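Local coordinates for uncharacterized protein (Bacteroides ovatus, PDB 4IRT) that is of unknown function but, as a BNR repeat-like protein with a beta-propeller fold, is a putative neuraminidase, at residues 154-157 and 162-165. Numbering follows the deposited sequence.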
ATOM      1  N   ASN A 154      12.693   0.999 -10.003  1.00 11.14           N
ATOM      2  CA  ASN A 154      13.357   2.127 -10.620  1.00 11.50           C
ATOM      3  C   ASN A 154      13.549   3.259  -9.632  1.00 11.76           C
ATOM      4  O   ASN A 154      12.866   3.329  -8.613  1.00 11.74           O
ATOM      5  CB  ASN A 154      12.489   2.685 -11.739  1.00 12.01           C
ATOM      6  CG  ASN A 154      12.261   1.712 -12.872  1.00 12.49           C
ATOM      7  OD1 ASN A 154      13.067   0.826 -13.142  1.00 13.59           O
ATOM      8  ND2 ASN A 154      11.137   1.898 -13.571  1.00 12.43           N
ATOM      9  N   ARG A 155      14.447   4.176  -9.982  1.00 12.49           N
ATOM     10  CA  ARG A 155      14.703   5.370  -9.202  1.00 12.87           C
ATOM     11  C   ARG A 155      14.636   6.611 -10.071  1.00 13.28           C
ATOM     12  O   ARG A 155      15.151   6.624 -11.192  1.00 14.77           O
ATOM     13  CB  ARG A 155      16.073   5.315  -8.514  1.00 14.10           C
ATOM     14  CG  ARG A 155      16.410   6.566  -7.692  1.00 15.49           C
ATOM     15  CD  ARG A 155      17.688   6.340  -6.902  1.00 16.96           C
ATOM     16  NE  ARG A 155      18.225   7.541  -6.248  1.00 19.25           N
ATOM     17  CZ  ARG A 155      19.385   7.561  -5.582  1.00 20.60           C
ATOM     18  NH1 ARG A 155      20.137   6.458  -5.476  1.00 18.99           N
ATOM     19  NH2 ARG A 155      19.826   8.685  -5.046  1.00 20.92           N
ATOM     20  N   TYR A 156      14.022   7.662  -9.538  1.00 14.07           N
ATOM     21  CA  TYR A 156      13.932   8.956 -10.215  1.00 14.61           C
ATOM     22  C   TYR A 156      14.927   9.908  -9.600  1.00 15.45           C
ATOM     23  O   TYR A 156      14.830  10.236  -8.419  1.00 14.59           O
ATOM     24  CB  TYR A 156      12.543   9.551 -10.068  1.00 14.41           C
ATOM     25  CG  TYR A 156      12.364  10.872 -10.787  1.00 14.32           C
ATOM     26  CD1 TYR A 156      12.280  10.917 -12.178  1.00 15.19           C
ATOM     27  CD2 TYR A 156      12.265  12.064 -10.086  1.00 13.71           C
ATOM     28  CE1 TYR A 156      12.095  12.119 -12.856  1.00 15.53           C
ATOM     29  CE2 TYR A 156      12.076  13.281 -10.757  1.00 14.62           C
ATOM     30  CZ  TYR A 156      11.994  13.290 -12.134  1.00 16.83           C
ATOM     31  OH  TYR A 156      11.812  14.464 -12.808  1.00 23.25           O
ATOM     32  N   SER A 157      15.892  10.339 -10.405  1.00 16.12           N
ATOM     33  CA  SER A 157      16.914  11.276  -9.941  1.00 17.01           C
ATOM     34  C   SER A 157      16.364  12.667 -10.131  1.00 16.76           C
ATOM     35  O   SER A 157      16.104  13.083 -11.247  1.00 16.97           O
ATOM     36  CB  SER A 157      18.205  11.123 -10.735  1.00 18.52           C
ATOM     37  OG  SER A 157      19.097  12.199 -10.437  1.00 22.35           O
ATOM     38  N   LYS A 162      15.454  12.086 -14.405  1.00 19.31           N
ATOM     39  CA  LYS A 162      15.256  10.855 -15.163  0.50 20.69           C
ATOM     40  C   LYS A 162      15.224   9.622 -14.282  1.00 18.79           C
ATOM     41  O   LYS A 162      15.695   9.630 -13.145  1.00 17.84           O
ATOM     42  CB  LYS A 162      16.301  10.699 -16.277  0.50 23.68           C
ATOM     43  CG  LYS A 162      17.647  10.139 -15.856  0.50 26.81           C
ATOM     44  CD  LYS A 162      18.630  10.184 -17.023  0.50 31.00           C
ATOM     45  CE  LYS A 162      18.837  11.602 -17.546  0.50 33.92           C
ATOM     46  NZ  LYS A 162      20.059  11.731 -18.389  0.50 36.59           N
ATOM     47  N   TRP A 163      14.631   8.574 -14.839  1.00 17.80           N
ATOM     48  CA  TRP A 163      14.460   7.300 -14.171  1.00 15.90           C
ATOM     49  C   TRP A 163      15.532   6.358 -14.639  1.00 16.27           C
ATOM     50  O   TRP A 163      15.848   6.345 -15.827  1.00 16.26           O
ATOM     51  CB  TRP A 163      13.117   6.683 -14.546  1.00 14.89           C
ATOM     52  CG  TRP A 163      11.960   7.377 -13.941  1.00 14.45           C
ATOM     53  CD1 TRP A 163      11.208   8.343 -14.514  1.00 13.62           C
ATOM     54  CD2 TRP A 163      11.410   7.147 -12.643  1.00 13.80           C
ATOM     55  NE1 TRP A 163      10.216   8.748 -13.654  1.00 13.13           N
ATOM     56  CE2 TRP A 163      10.319   8.029 -12.494  1.00 14.32           C
ATOM     57  CE3 TRP A 163      11.746   6.295 -11.590  1.00 14.75           C
ATOM     58  CZ2 TRP A 163       9.530   8.075 -11.318  1.00 14.36           C
ATOM     59  CZ3 TRP A 163      10.976   6.316 -10.424  1.00 14.40           C
ATOM     60  CH2 TRP A 163       9.880   7.219 -10.286  1.00 13.82           C
ATOM     61  N   THR A 164      16.061   5.568 -13.708  1.00 15.92           N
ATOM     62  CA  THR A 164      16.939   4.465 -14.053  0.50 15.93           C
ATOM     63  C   THR A 164      16.552   3.207 -13.298  1.00 15.99           C
ATOM     64  O   THR A 164      15.985   3.254 -12.201  1.00 15.39           O
ATOM     65  CB  THR A 164      18.402   4.797 -13.734  0.50 15.73           C
ATOM     66  OG1 THR A 164      18.495   5.194 -12.365  0.50 14.49           O
ATOM     67  CG2 THR A 164      18.896   5.920 -14.643  0.50 16.26           C
ATOM     68  N   ARG A 165      16.846   2.067 -13.898  1.00 16.07           N
ATOM     69  CA  ARG A 165      16.557   0.794 -13.273  1.00 16.52           C
ATOM     70  C   ARG A 165      17.473   0.590 -12.055  1.00 16.63           C
ATOM     71  O   ARG A 165      18.679   0.802 -12.150  1.00 18.61           O
ATOM     72  CB  ARG A 165      16.750  -0.334 -14.285  1.00 17.86           C
ATOM     73  CG  ARG A 165      16.393  -1.705 -13.747  1.00 18.44           C
ATOM     74  CD  ARG A 165      14.889  -1.915 -13.679  1.00 18.95           C
ATOM     75  NE  ARG A 165      14.403  -2.426 -14.968  1.00 25.38           N
ATOM     76  CZ  ARG A 165      13.572  -1.806 -15.800  1.00 23.55           C
ATOM     77  NH1 ARG A 165      13.097  -0.614 -15.542  1.00 22.33           N
ATOM     78  NH2 ARG A 165      13.225  -2.399 -16.925  1.00 27.37           N
TER
HETATM   79  O   HOH W   1      10.600   0.494 -15.993  1.00 12.85           O
HETATM   80  O   HOH W   2      18.061   7.819 -11.896  1.00 26.85           O
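Tyr156 and Trp163 lie on the same face of the outer hairpin of a four-stranded propeller blade, where strand 151-157 pairs antiparallel with the outermost strand, 162-167, and their side chains cross at about a right angle. They form a non-hydrogen-bonded pair, and the indole of Trp163 reaches back across the neighbouring strand. Tyr156 CB sits over the six-membered ring of Trp163, 3.3 Å from its centroid and almost on the ring normal, in a CH-pi contact. With CG anti to the backbone N (chi1 -178°), the phenol continues past the five-membered ring at an oblique 48°, Tyr156 CD1 lying 3.5 Å from Trp163 CE2. Trp163 NE1 is hydrogen-bonded to Tyr99 OH, which probably helps to set the indole's rotation. An alanine here would strip the indole cover from Tyr156 CB and is likely to open a gap against Leu137 and Phe139 while leaving Tyr99 OH without this donor. Arg155 N bonds Thr164 O and Thr164 N bonds Arg155 O, both at 2.9 Å. Arg165, bent at chi2 and chi3 and salt-bridged to Asp120 and Asp168, turns its guanidinium nearly coplanar with the Asn154 amide. Arg165 NH1 meets an in-plane lone pair of Asn154 OD1 at 2.8 Å, and one water accepts from both Arg165 NH1 and Asn154 ND2.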